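Local coordinates for putative cell adhesion protein (PDB 4GPV) that probably serves as a FimA-like subunit of a distinct type of pilus in a gut Bacteroides, and so probably takes part in cell adhesion, at residues Gln259-Ala264 with Ile282-Thr287; Ala289-Glu294 with Val331-Ala336; Ala183-Ala188 with Asn247-Phe252; Ile278-Leu283 with Ser327-Thr332; Asn212-Ala217 with Asp319-Val324. One frame throughout, in Å; residues are numbered along the deposited sequence. Where two conformers were deposited one is given.

Overall arrangement
All five contacts fall within the FimA-like C-terminal domain, where two mixed sheets pack on each other. Contact 1 pairs the ends of the hairpin strands 262-271 and 274-283; contact 4 continues along the second of these, shares I282 and L283, and lies about 11 Å away between centres. Contacts 2 and 4 both use strand 329-343 of the other sheet, their centres about 14 Å apart. Contact 3, about 11 Å from contact 1, joins the two sheets nearer the centre of the chain, with a Tris molecule, probably from the crystallisation liquor, beside N247. Contact 5 clasps two loops about 12 Å from contact 1, and its P320 and E321 touch I262 and L283.

Contact 1: residues Gln259-Ala264 with Ile282-Thr287; sequences QPTILA and ILFTNT
F284, I282 and L263 bury the largest areas where the open ends of a beta hairpin meet. The F284 ring stands with its edge to the opposite strand: T261 O lies in the ring plane, and CE2 reaches L263 CB at 4.0 Å. T261 O also accepts F284 N at 2.9 Å, nearly straight at 167°. Two residues along, L263 and I282 form an antiparallel hydrogen-bonded pair, I282 N giving to L263 O at 2.8 Å and L263 N to I282 O at 3.0 Å. With CG1 of I282 anti to its backbone N (chi1 -167°), the CG2 branch is left to meet L263 CB at 3.9 Å. Beyond the last backbone bond a water accepts from T261 N and donates to F284 O, while P260 CB rests on T285 CG2 at 3.6 Å. I262 and L283 point to one face, toward E321; L263 and I282 occupy the other, where the F284 ring joins them against V301 of strand 297-306, and strand 176-193 pairs with the far edge of 262-264.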
# COMPACT_ATOMS: atom_id res chain seq x y z
N GLN A 259 -7.68 -12.61 -6.18
CA GLN A 259 -6.76 -12.38 -7.30
C GLN A 259 -5.49 -11.82 -6.74
O GLN A 259 -5.57 -10.76 -6.12
CB GLN A 259 -7.35 -11.40 -8.34
CG GLN A 259 -6.34 -10.96 -9.43
CD GLN A 259 -5.74 -12.08 -10.27
OE1 GLN A 259 -6.44 -12.93 -10.82
NE2 GLN A 259 -4.42 -12.10 -10.43
N PRO A 260 -4.30 -12.45 -6.97
CA PRO A 260 -3.09 -11.84 -6.41
C PRO A 260 -2.66 -10.59 -7.16
O PRO A 260 -2.94 -10.43 -8.33
CB PRO A 260 -2.03 -12.92 -6.61
CG PRO A 260 -2.54 -13.73 -7.78
CD PRO A 260 -4.01 -13.75 -7.60
N THR A 261 -1.92 -9.75 -6.45
CA THR A 261 -1.31 -8.57 -7.04
C THR A 261 -0.13 -9.05 -7.90
O THR A 261 0.53 -10.05 -7.56
CB THR A 261 -0.89 -7.60 -5.92
OG1 THR A 261 -2.07 -7.13 -5.24
CG2 THR A 261 -0.10 -6.39 -6.44
N ILE A 262 0.14 -8.35 -9.01
CA ILE A 262 1.22 -8.71 -9.93
C ILE A 262 2.02 -7.46 -10.28
O ILE A 262 1.43 -6.44 -10.66
CB ILE A 262 0.69 -9.36 -11.26
CG1 ILE A 262 -0.31 -10.52 -11.01
CG2 ILE A 262 1.88 -9.73 -12.23
CD1 ILE A 262 -1.06 -10.99 -12.23
N LEU A 263 3.34 -7.53 -10.16
CA LEU A 263 4.21 -6.44 -10.62
C LEU A 263 4.82 -6.88 -11.93
O LEU A 263 5.27 -8.01 -12.02
CB LEU A 263 5.32 -6.10 -9.59
CG LEU A 263 6.35 -5.03 -10.06
CD1 LEU A 263 5.71 -3.64 -10.16
CD2 LEU A 263 7.54 -5.02 -9.12
N ALA A 264 4.79 -6.03 -12.98
CA ALA A 264 5.39 -6.45 -14.24
C ALA A 264 6.02 -5.31 -15.01
O ALA A 264 5.65 -4.13 -14.84
CB ALA A 264 4.32 -7.08 -15.14
N ILE A 282 5.91 -10.77 -11.91
CA ILE A 282 6.06 -11.46 -10.65
C ILE A 282 4.72 -11.46 -9.94
O ILE A 282 4.14 -10.39 -9.70
CB ILE A 282 7.23 -10.98 -9.74
CG1 ILE A 282 7.50 -12.00 -8.58
CG2 ILE A 282 7.03 -9.59 -9.22
CD1 ILE A 282 7.90 -13.55 -9.06
N LEU A 283 4.21 -12.66 -9.61
CA LEU A 283 2.93 -12.81 -8.90
C LEU A 283 3.20 -12.83 -7.42
O LEU A 283 4.06 -13.59 -6.98
CB LEU A 283 2.22 -14.13 -9.29
CG LEU A 283 1.33 -14.11 -10.52
CD1 LEU A 283 2.16 -14.00 -11.74
CD2 LEU A 283 0.55 -15.39 -10.60
N PHE A 284 2.46 -12.02 -6.65
CA PHE A 284 2.58 -11.98 -5.19
C PHE A 284 1.68 -13.07 -4.62
O PHE A 284 0.58 -12.80 -4.07
CB PHE A 284 2.25 -10.61 -4.62
CG PHE A 284 3.39 -9.65 -4.85
CD1 PHE A 284 4.48 -9.62 -3.98
CD2 PHE A 284 3.42 -8.83 -5.98
CE1 PHE A 284 5.55 -8.74 -4.20
CE2 PHE A 284 4.48 -7.94 -6.19
CZ PHE A 284 5.55 -7.93 -5.32
N THR A 285 2.14 -14.31 -4.79
CA THR A 285 1.53 -15.53 -4.25
C THR A 285 2.57 -16.28 -3.43
O THR A 285 3.77 -16.11 -3.64
CB THR A 285 1.06 -16.47 -5.40
OG1 THR A 285 2.20 -16.87 -6.19
CG2 THR A 285 -0.01 -15.86 -6.26
N ASN A 286 2.10 -17.20 -2.59
CA ASN A 286 3.02 -18.06 -1.83
C ASN A 286 3.90 -18.95 -2.71
O ASN A 286 4.98 -19.32 -2.26
CB ASN A 286 2.22 -18.94 -0.88
CG ASN A 286 1.77 -18.16 0.32
OD1 ASN A 286 2.35 -17.12 0.68
ND2 ASN A 286 0.72 -18.63 0.95
N THR A 287 3.47 -19.32 -3.93
CA THR A 287 4.23 -20.22 -4.80
C THR A 287 5.14 -19.49 -5.79
O THR A 287 6.09 -20.11 -6.27
CB THR A 287 3.31 -21.20 -5.57
OG1 THR A 287 2.39 -20.45 -6.37
CG2 THR A 287 2.56 -22.14 -4.66
O HOH W 1 -1.20 -10.70 -3.75

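Contact 2: residues Ala289-Glu294 with Val331-Ala336; sequences ARHTIE and VTVTAA
V333, on the long final strand 329-343 of the transthyretin-like C-terminal domain, meets A289 and H291 of the loop that leads from strand 274-283 to strand 297-306. The loop lies over one face of the strand. V333 comes first and divides its methyls: CG1, anti to the backbone N (chi1 -178°), goes to H291 CD2 at 3.9 Å, while CG2 meets A289 CB at 3.8 Å. Behind these methyls lie I282 and F284, and the V333-A289 pair thus continues the apolar layer between the sheets. The V333 and H291 side chains run past each other in opposite senses, and NE2 of H291 comes to 3.4 Å from V333 O. T334 turns to the other face, where it touches T300 of the adjoining strand. Next, A335 presents its methyl obliquely to the imidazole, flanked by Y299 on its own sheet. The methyl carbon CB of A335 is almost equidistant from two ring atoms, 3.7 Å from CE1 and 3.8 Å from ND1 of H291.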
# COMPACT_ATOMS: atom_id res chain seq x y z
N ALA A 289 6.27 -15.42 -5.87
CA ALA A 289 7.12 -14.50 -5.10
C ALA A 289 7.48 -15.06 -3.73
O ALA A 289 8.46 -14.60 -3.15
CB ALA A 289 6.40 -13.17 -4.91
N ARG A 290 6.67 -16.02 -3.20
CA ARG A 290 6.80 -16.61 -1.85
C ARG A 290 6.37 -15.55 -0.82
O ARG A 290 6.72 -15.61 0.36
CB ARG A 290 8.20 -17.20 -1.55
CG ARG A 290 8.71 -18.21 -2.59
CD ARG A 290 8.31 -19.64 -2.25
NE ARG A 290 8.19 -20.46 -3.46
CZ ARG A 290 7.49 -21.59 -3.54
NH1 ARG A 290 6.82 -22.04 -2.48
NH2 ARG A 290 7.45 -22.28 -4.67
N HIS A 291 5.59 -14.56 -1.27
CA HIS A 291 5.03 -13.47 -0.49
C HIS A 291 3.75 -13.00 -1.07
O HIS A 291 3.68 -12.76 -2.27
CB HIS A 291 5.96 -12.22 -0.41
CG HIS A 291 7.33 -12.47 0.12
ND1 HIS A 291 7.60 -12.38 1.46
CD2 HIS A 291 8.46 -12.79 -0.55
CE1 HIS A 291 8.89 -12.65 1.58
NE2 HIS A 291 9.45 -12.90 0.39
N THR A 292 2.76 -12.77 -0.21
CA THR A 292 1.55 -12.06 -0.62
C THR A 292 1.75 -10.63 -0.12
O THR A 292 2.81 -10.33 0.46
CB THR A 292 0.26 -12.76 -0.17
OG1 THR A 292 0.27 -12.84 1.26
CG2 THR A 292 0.11 -14.16 -0.77
N ILE A 293 0.79 -9.73 -0.31
CA ILE A 293 1.03 -8.35 0.12
C ILE A 293 0.40 -8.10 1.46
O ILE A 293 -0.81 -8.28 1.62
CB ILE A 293 0.50 -7.33 -0.93
CG1 ILE A 293 1.15 -7.51 -2.32
CG2 ILE A 293 0.58 -5.89 -0.43
CD1 ILE A 293 2.69 -7.26 -2.39
N GLU A 294 1.20 -7.61 2.42
CA GLU A 294 0.73 -7.26 3.76
C GLU A 294 0.89 -5.78 4.01
O GLU A 294 1.90 -5.22 3.59
CB GLU A 294 1.57 -7.98 4.83
CG GLU A 294 1.49 -9.48 4.85
CD GLU A 294 2.31 -9.97 6.03
OE1 GLU A 294 1.91 -9.69 7.19
OE2 GLU A 294 3.43 -10.46 5.79
N VAL A 331 13.85 -13.60 -10.85
CA VAL A 331 13.23 -12.64 -9.93
C VAL A 331 13.53 -13.00 -8.48
O VAL A 331 13.42 -14.17 -8.10
CB VAL A 331 11.67 -12.53 -10.11
CG1 VAL A 331 11.08 -11.45 -9.18
CG2 VAL A 331 11.27 -12.23 -11.55
N THR A 332 13.91 -11.99 -7.68
CA THR A 332 14.07 -12.14 -6.24
C THR A 332 13.12 -11.18 -5.59
O THR A 332 12.97 -10.04 -6.06
CB THR A 332 15.50 -11.96 -5.71
OG1 THR A 332 15.86 -10.58 -5.73
CG2 THR A 332 16.54 -12.86 -6.41
N VAL A 333 12.42 -11.63 -4.55
CA VAL A 333 11.48 -10.77 -3.82
C VAL A 333 11.87 -10.84 -2.37
O VAL A 333 11.93 -11.95 -1.80
CB VAL A 333 9.97 -11.08 -4.00
CG1 VAL A 333 9.09 -10.08 -3.23
CG2 VAL A 333 9.59 -11.11 -5.47
N THR A 334 12.15 -9.69 -1.78
CA THR A 334 12.44 -9.65 -0.35
C THR A 334 11.43 -8.72 0.30
O THR A 334 10.93 -7.78 -0.34
CB THR A 334 13.88 -9.28 -0.01
OG1 THR A 334 14.15 -7.96 -0.48
CG2 THR A 334 14.90 -10.31 -0.52
N ALA A 335 11.09 -9.02 1.55
CA ALA A 335 10.12 -8.23 2.30
C ALA A 335 10.80 -7.69 3.53
O ALA A 335 11.49 -8.43 4.21
CB ALA A 335 8.93 -9.07 2.69
N ALA A 336 10.59 -6.41 3.83
CA ALA A 336 11.12 -5.81 5.04
C ALA A 336 9.99 -5.13 5.78
O ALA A 336 8.94 -4.82 5.18
CB ALA A 336 12.21 -4.79 4.70

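Contact 3: residues Ala183-Ala188 with Asn247-Phe252; sequences AVLLFA and NHFYTF
L185 and F249 meet in the middle of a beta sandwich, where strand 183-186 of one sheet faces strand 247-251 of the other. The two run nearly parallel, 16° apart, with their axes 8.6 Å from each other at closest approach. F249 leans its ring against the opposing strand, and L185 CB sits over one face in a CH-pi contact, 4.1 Å from the ring centroid. At the rim, F249 CZ comes to 3.4 Å from A183 O, which lies in the plane of the ring. The two side chains lie alongside, pointing in opposite senses. L185 CG is turned anti to its backbone N (chi1 -165°), and with chi2 at 65° this lets CD2 reach T251 CB, 3.8 Å away. At the other end, the A183 methyl rests on the amide of N247, whose ND2 donates to D230. Farther out, L263 of the hairpin touches both L185 and F249, while L162 and I160 of strand 146-169 back A183 and T251. Just past L185 a G1 beta bulge, F187 and A188 both facing Y208, interrupts the strand. There the methyl CB of A188 lies 3.2 Å from T251 OG1.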
# COMPACT_ATOMS: atom_id res chain seq x y z
N ALA A 183 6.40 0.06 -16.28
CA ALA A 183 6.38 -0.78 -15.10
C ALA A 183 4.96 -0.65 -14.58
O ALA A 183 4.46 0.48 -14.39
CB ALA A 183 7.41 -0.30 -14.05
N VAL A 184 4.25 -1.77 -14.46
CA VAL A 184 2.82 -1.73 -14.11
C VAL A 184 2.51 -2.58 -12.87
O VAL A 184 3.18 -3.56 -12.60
CB VAL A 184 1.92 -2.18 -15.31
CG1 VAL A 184 2.05 -1.24 -16.52
CG2 VAL A 184 2.18 -3.64 -15.71
N LEU A 185 1.49 -2.17 -12.12
CA LEU A 185 1.00 -2.94 -11.00
C LEU A 185 -0.36 -3.42 -11.40
O LEU A 185 -1.22 -2.61 -11.72
CB LEU A 185 0.97 -2.16 -9.66
CG LEU A 185 0.81 -3.04 -8.41
CD1 LEU A 185 2.05 -3.98 -8.20
CD2 LEU A 185 0.61 -2.16 -7.15
N LEU A 186 -0.57 -4.72 -11.36
CA LEU A 186 -1.86 -5.30 -11.74
C LEU A 186 -2.55 -5.78 -10.50
O LEU A 186 -1.90 -6.42 -9.64
CB LEU A 186 -1.69 -6.45 -12.77
CG LEU A 186 -0.73 -6.20 -13.96
CD1 LEU A 186 -0.68 -7.47 -14.89
CD2 LEU A 186 -1.15 -4.94 -14.75
N PHE A 187 -3.86 -5.49 -10.37
CA PHE A 187 -4.68 -5.98 -9.25
C PHE A 187 -4.14 -5.54 -7.91
O PHE A 187 -3.95 -6.34 -7.01
CB PHE A 187 -4.82 -7.53 -9.29
CG PHE A 187 -5.24 -7.97 -10.66
CD1 PHE A 187 -6.43 -7.54 -11.22
CD2 PHE A 187 -4.38 -8.74 -11.45
CE1 PHE A 187 -6.77 -7.87 -12.53
CE2 PHE A 187 -4.72 -9.07 -12.75
CZ PHE A 187 -5.91 -8.63 -13.29
N ALA A 188 -3.99 -4.22 -7.77
CA ALA A 188 -3.72 -3.59 -6.48
C ALA A 188 -5.02 -3.67 -5.67
O ALA A 188 -6.06 -3.31 -6.20
CB ALA A 188 -3.37 -2.12 -6.71
N ASN A 247 11.27 2.43 -9.84
CA ASN A 247 10.06 3.09 -9.34
C ASN A 247 9.54 2.35 -8.11
O ASN A 247 10.07 1.29 -7.75
CB ASN A 247 8.97 3.16 -10.44
CG ASN A 247 8.25 1.84 -10.74
OD1 ASN A 247 8.80 0.75 -10.59
ND2 ASN A 247 6.99 1.92 -11.11
N HIS A 248 8.46 2.86 -7.54
CA HIS A 248 7.78 2.18 -6.45
C HIS A 248 6.29 2.46 -6.58
O HIS A 248 5.91 3.46 -7.19
CB HIS A 248 8.34 2.62 -5.09
CG HIS A 248 8.06 4.04 -4.74
ND1 HIS A 248 8.89 5.05 -5.14
CD2 HIS A 248 7.01 4.57 -4.06
CE1 HIS A 248 8.35 6.17 -4.70
NE2 HIS A 248 7.21 5.93 -4.04
N PHE A 249 5.48 1.58 -6.01
CA PHE A 249 4.03 1.75 -5.92
C PHE A 249 3.59 1.55 -4.49
O PHE A 249 4.20 0.76 -3.77
CB PHE A 249 3.29 0.72 -6.81
CG PHE A 249 3.47 0.87 -8.30
CD1 PHE A 249 2.94 1.97 -8.98
CD2 PHE A 249 4.09 -0.13 -9.04
CE1 PHE A 249 3.09 2.08 -10.36
CE2 PHE A 249 4.20 -0.03 -10.42
CZ PHE A 249 3.71 1.07 -11.08
N TYR A 250 2.54 2.25 -4.08
CA TYR A 250 1.88 2.00 -2.80
C TYR A 250 0.66 1.19 -3.11
O TYR A 250 -0.04 1.48 -4.10
CB TYR A 250 1.46 3.31 -2.09
CG TYR A 250 2.63 4.21 -1.84
CD1 TYR A 250 3.65 3.85 -0.96
CD2 TYR A 250 2.74 5.43 -2.50
CE1 TYR A 250 4.76 4.67 -0.76
CE2 TYR A 250 3.82 6.28 -2.28
CZ TYR A 250 4.83 5.89 -1.42
OH TYR A 250 5.90 6.74 -1.25
N THR A 251 0.35 0.20 -2.28
CA THR A 251 -0.86 -0.60 -2.54
C THR A 251 -1.42 -1.08 -1.23
O THR A 251 -0.77 -0.93 -0.20
CB THR A 251 -0.51 -1.78 -3.50
OG1 THR A 251 -1.74 -2.39 -3.94
CG2 THR A 251 0.39 -2.84 -2.86
N PHE A 252 -2.59 -1.68 -1.25
CA PHE A 252 -3.12 -2.21 -0.01
C PHE A 252 -2.95 -3.76 0.09
O PHE A 252 -2.60 -4.44 -0.89
CB PHE A 252 -4.59 -1.81 0.16
CG PHE A 252 -4.79 -0.33 0.42
CD1 PHE A 252 -3.90 0.39 1.22
CD2 PHE A 252 -5.91 0.33 -0.09
CE1 PHE A 252 -4.10 1.77 1.45
CE2 PHE A 252 -6.11 1.70 0.16
CZ PHE A 252 -5.21 2.39 0.95

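Contact 4: residues Ile278-Leu283 with Ser327-Thr332; sequences IFYPIL and SSIEVT
Y280 and I329 cross at about a right angle, the isoleucine reaching up to the edge of the phenol ring. I329 CG1 lies in the ring plane, and CD1 comes to 3.7 Å from Y280 CD1. I329 places its CG1 anti to the carbonyl carbon (chi1 -51°), and the extended chain beyond sends CD1 across to the other strand, where it also touches P281 CD at 4.3 Å. The phenol runs on past this contact to its hydroxyl, which is hydrogen-bonded to G314 O and so anchors the far end of the ring.

Two residues on, I282 and V331 meet obliquely. V331 CG1 fits against the outer arm of the isoleucine, 3.7 Å from CG1 and 3.8 Å from CD1 of I282, which is the branch not used against L263 in the hairpin. V331 CG2 instead turns toward P281, with 4.4 Å to its carbonyl O. The contacts between side chains are apolar, and no backbone bond joins the two strands, whose axes stay 8.4 Å apart and whose directions differ by 29°, as expected of two layers of a sandwich.

Strand 274-283 is held on its own sheet by strand 262-271, and strand 329-343 pairs with 297-306 on the other. From that last strand V301 touches I282 and V331, and L305 touches Y280, filling in the layer between the sheets.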
# COMPACT_ATOMS: atom_id res chain seq x y z
N ILE A 278 3.77 -8.01 -24.23
CA ILE A 278 4.49 -9.07 -23.52
C ILE A 278 4.78 -8.54 -22.14
O ILE A 278 4.74 -7.33 -21.91
CB ILE A 278 5.77 -9.61 -24.22
CG1 ILE A 278 6.81 -8.48 -24.41
CG2 ILE A 278 5.42 -10.32 -25.55
CD1 ILE A 278 8.19 -8.90 -24.78
N PHE A 279 5.02 -9.45 -21.22
CA PHE A 279 5.24 -9.08 -19.82
C PHE A 279 6.40 -9.81 -19.20
O PHE A 279 6.67 -10.95 -19.54
CB PHE A 279 3.97 -9.41 -19.00
CG PHE A 279 2.72 -8.69 -19.45
CD1 PHE A 279 1.92 -9.22 -20.47
CD2 PHE A 279 2.36 -7.47 -18.90
CE1 PHE A 279 0.78 -8.54 -20.90
CE2 PHE A 279 1.20 -6.81 -19.30
CZ PHE A 279 0.44 -7.33 -20.33
N TYR A 280 7.07 -9.16 -18.22
CA TYR A 280 8.10 -9.79 -17.40
C TYR A 280 7.55 -9.66 -15.99
O TYR A 280 7.72 -8.62 -15.36
CB TYR A 280 9.47 -9.12 -17.58
CG TYR A 280 9.92 -9.06 -19.02
CD1 TYR A 280 10.66 -10.11 -19.58
CD2 TYR A 280 9.67 -7.94 -19.81
CE1 TYR A 280 11.18 -10.02 -20.87
CE2 TYR A 280 10.15 -7.86 -21.13
CZ TYR A 280 10.90 -8.91 -21.65
OH TYR A 280 11.39 -8.81 -22.94
N PRO A 281 6.72 -10.63 -15.54
CA PRO A 281 5.97 -10.42 -14.30
C PRO A 281 6.44 -11.19 -13.06
O PRO A 281 7.20 -12.17 -13.16
CB PRO A 281 4.59 -10.95 -14.70
CG PRO A 281 4.90 -12.07 -15.67
CD PRO A 281 6.27 -11.86 -16.23
N ILE A 282 5.91 -10.77 -11.91
CA ILE A 282 6.06 -11.46 -10.65
C ILE A 282 4.72 -11.46 -9.94
O ILE A 282 4.14 -10.39 -9.70
CB ILE A 282 7.23 -10.98 -9.74
CG1 ILE A 282 7.50 -12.00 -8.58
CG2 ILE A 282 7.03 -9.59 -9.22
CD1 ILE A 282 7.90 -13.55 -9.06
N LEU A 283 4.21 -12.66 -9.61
CA LEU A 283 2.93 -12.81 -8.90
C LEU A 283 3.20 -12.83 -7.42
O LEU A 283 4.06 -13.59 -6.98
CB LEU A 283 2.22 -14.13 -9.29
CG LEU A 283 1.33 -14.11 -10.52
CD1 LEU A 283 2.16 -14.00 -11.74
CD2 LEU A 283 0.55 -15.39 -10.60
N SER A 327 14.39 -19.28 -18.10
CA SER A 327 15.77 -18.87 -17.81
C SER A 327 15.98 -17.37 -18.10
O SER A 327 16.86 -16.75 -17.50
CB SER A 327 16.74 -19.69 -18.66
OG SER A 327 16.40 -19.61 -20.04
N SER A 328 15.15 -16.81 -19.00
CA SER A 328 15.18 -15.42 -19.46
C SER A 328 14.74 -14.40 -18.40
O SER A 328 15.00 -13.20 -18.56
CB SER A 328 14.30 -15.28 -20.69
OG SER A 328 12.97 -15.65 -20.37
N ILE A 329 14.00 -14.85 -17.37
CA ILE A 329 13.53 -13.98 -16.28
C ILE A 329 13.97 -14.59 -14.96
O ILE A 329 13.63 -15.74 -14.67
CB ILE A 329 11.98 -13.76 -16.31
CG1 ILE A 329 11.48 -13.31 -17.69
CG2 ILE A 329 11.55 -12.75 -15.22
CD1 ILE A 329 9.93 -13.39 -17.92
N GLU A 330 14.74 -13.84 -14.16
CA GLU A 330 15.17 -14.23 -12.82
C GLU A 330 14.62 -13.18 -11.87
O GLU A 330 14.86 -11.99 -12.09
CB GLU A 330 16.71 -14.31 -12.71
CG GLU A 330 17.19 -14.71 -11.32
CD GLU A 330 18.49 -14.07 -10.85
OE1 GLU A 330 19.50 -14.14 -11.59
OE2 GLU A 330 18.50 -13.53 -9.72
N VAL A 331 13.85 -13.60 -10.85
CA VAL A 331 13.23 -12.64 -9.93
C VAL A 331 13.53 -13.00 -8.48
O VAL A 331 13.42 -14.17 -8.10
CB VAL A 331 11.67 -12.53 -10.11
CG1 VAL A 331 11.08 -11.45 -9.18
CG2 VAL A 331 11.27 -12.23 -11.55
N THR A 332 13.91 -11.99 -7.68
CA THR A 332 14.07 -12.14 -6.24
C THR A 332 13.12 -11.18 -5.59
O THR A 332 12.97 -10.04 -6.06
CB THR A 332 15.50 -11.96 -5.71
OG1 THR A 332 15.86 -10.58 -5.73
CG2 THR A 332 16.54 -12.86 -6.41

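Contact 5: residues Asn212-Ala217 with Asp319-Val324; sequences NQYTGA and DPEEPV
A type II turn from Y214 to A217 lies against a type I turn from D319 to E322, with the Y214 side chain bridging them. Its ring is sandwiched: A217 CB stands 3.5 Å above one face, and P320 CG packs on the opposite one in a CH-pi contact, 3.8 Å from the centroid. With CG between the backbone N and carbonyl carbon (chi1 58°), the ring folds back against A217 and its hydroxyl reaches the other loop. There Y214 OH donates to E321 OE2 at 2.6 Å, meeting the anti lone pair, and the carboxylate plane stands at 89° to the ring. E321 OE2 accepts from F218 N as well, so two bonds hold this oxygen and tie the loops together; they would probably stabilise its negative charge. On the D319 side, OD1 takes the backbone N of E321 at 3.0 Å, an Asx turn that shapes the second loop. A water by the ring edge is 2.7 Å from D319 OD1 and 3.0 Å from T215 O. Among the neighbouring strands, F279 of strand 274-283 meets the Y214 ring edge-to-face and packs on P320, while L186 and F187 of strand 176-193 also touch Y214.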
# COMPACT_ATOMS: atom_id res chain seq x y z
N ASN A 212 -4.80 -3.48 -18.77
CA ASN A 212 -5.70 -4.64 -18.88
C ASN A 212 -5.94 -5.05 -20.33
O ASN A 212 -6.88 -5.80 -20.58
CB ASN A 212 -7.04 -4.33 -18.19
CG ASN A 212 -7.91 -3.29 -18.89
OD1 ASN A 212 -7.50 -2.62 -19.84
ND2 ASN A 212 -9.14 -3.15 -18.45
N GLN A 213 -5.12 -4.55 -21.28
CA GLN A 213 -5.31 -4.82 -22.72
C GLN A 213 -4.47 -6.04 -23.16
O GLN A 213 -3.56 -5.94 -24.00
CB GLN A 213 -5.03 -3.56 -23.55
CG GLN A 213 -6.14 -2.50 -23.35
CD GLN A 213 -5.84 -1.18 -24.04
OE1 GLN A 213 -5.71 -1.10 -25.26
NE2 GLN A 213 -5.72 -0.12 -23.27
N TYR A 214 -4.76 -7.18 -22.54
CA TYR A 214 -4.14 -8.48 -22.81
C TYR A 214 -5.26 -9.52 -22.74
O TYR A 214 -6.24 -9.32 -22.02
CB TYR A 214 -2.95 -8.81 -21.88
CG TYR A 214 -3.23 -8.82 -20.40
CD1 TYR A 214 -3.10 -7.65 -19.63
CD2 TYR A 214 -3.56 -10.00 -19.74
CE1 TYR A 214 -3.38 -7.66 -18.25
CE2 TYR A 214 -3.86 -10.01 -18.37
CZ TYR A 214 -3.75 -8.84 -17.63
OH TYR A 214 -4.03 -8.86 -16.28
N THR A 215 -5.12 -10.63 -23.50
CA THR A 215 -6.14 -11.68 -23.57
C THR A 215 -6.40 -12.32 -22.20
O THR A 215 -5.45 -12.64 -21.48
CB THR A 215 -5.71 -12.74 -24.61
OG1 THR A 215 -5.19 -12.09 -25.77
CG2 THR A 215 -6.84 -13.69 -24.98
N GLY A 216 -7.68 -12.50 -21.88
CA GLY A 216 -8.21 -13.14 -20.69
C GLY A 216 -7.93 -12.47 -19.36
O GLY A 216 -7.96 -13.13 -18.32
N ALA A 217 -7.73 -11.15 -19.39
CA ALA A 217 -7.46 -10.38 -18.19
C ALA A 217 -8.61 -10.52 -17.19
O ALA A 217 -9.79 -10.48 -17.56
CB ALA A 217 -7.25 -8.91 -18.54
N ASP A 319 0.90 -13.90 -21.01
CA ASP A 319 -0.10 -13.90 -19.93
C ASP A 319 0.57 -13.62 -18.60
O ASP A 319 1.16 -14.52 -18.01
CB ASP A 319 -0.89 -15.22 -19.87
CG ASP A 319 -2.11 -15.18 -18.95
OD1 ASP A 319 -2.32 -14.15 -18.27
OD2 ASP A 319 -2.88 -16.16 -18.93
N PRO A 320 0.44 -12.39 -18.09
CA PRO A 320 1.09 -12.06 -16.81
C PRO A 320 0.40 -12.69 -15.61
O PRO A 320 0.98 -12.68 -14.54
CB PRO A 320 1.00 -10.54 -16.75
CG PRO A 320 -0.24 -10.21 -17.51
CD PRO A 320 -0.29 -11.23 -18.63
N GLU A 321 -0.82 -13.21 -15.79
CA GLU A 321 -1.58 -13.81 -14.66
C GLU A 321 -1.20 -15.28 -14.40
O GLU A 321 -1.64 -15.84 -13.39
CB GLU A 321 -3.08 -13.71 -14.90
CG GLU A 321 -3.57 -12.27 -14.94
CD GLU A 321 -5.05 -12.09 -15.24
OE1 GLU A 321 -5.82 -13.08 -15.15
OE2 GLU A 321 -5.44 -10.95 -15.55
N GLU A 322 -0.40 -15.88 -15.29
CA GLU A 322 0.07 -17.27 -15.14
C GLU A 322 1.56 -17.25 -14.76
O GLU A 322 2.32 -16.50 -15.37
CB GLU A 322 -0.16 -18.09 -16.41
CG GLU A 322 -1.61 -18.36 -16.77
CD GLU A 322 -2.48 -19.05 -15.74
OE1 GLU A 322 -2.03 -20.04 -15.12
OE2 GLU A 322 -3.65 -18.62 -15.59
N PRO A 323 2.01 -18.08 -13.78
CA PRO A 323 3.43 -18.05 -13.40
C PRO A 323 4.37 -18.37 -14.57
O PRO A 323 4.01 -19.09 -15.51
CB PRO A 323 3.53 -19.11 -12.30
CG PRO A 323 2.14 -19.28 -11.80
CD PRO A 323 1.25 -19.05 -12.97
N VAL A 324 5.55 -17.75 -14.54
CA VAL A 324 6.56 -17.90 -15.59
C VAL A 324 7.65 -18.83 -15.09
O VAL A 324 8.15 -18.68 -13.97
CB VAL A 324 7.12 -16.53 -16.06
CG1 VAL A 324 8.24 -16.69 -17.09
CG2 VAL A 324 6.02 -15.66 -16.65
O HOH W 2 -4.88 -13.30 -18.61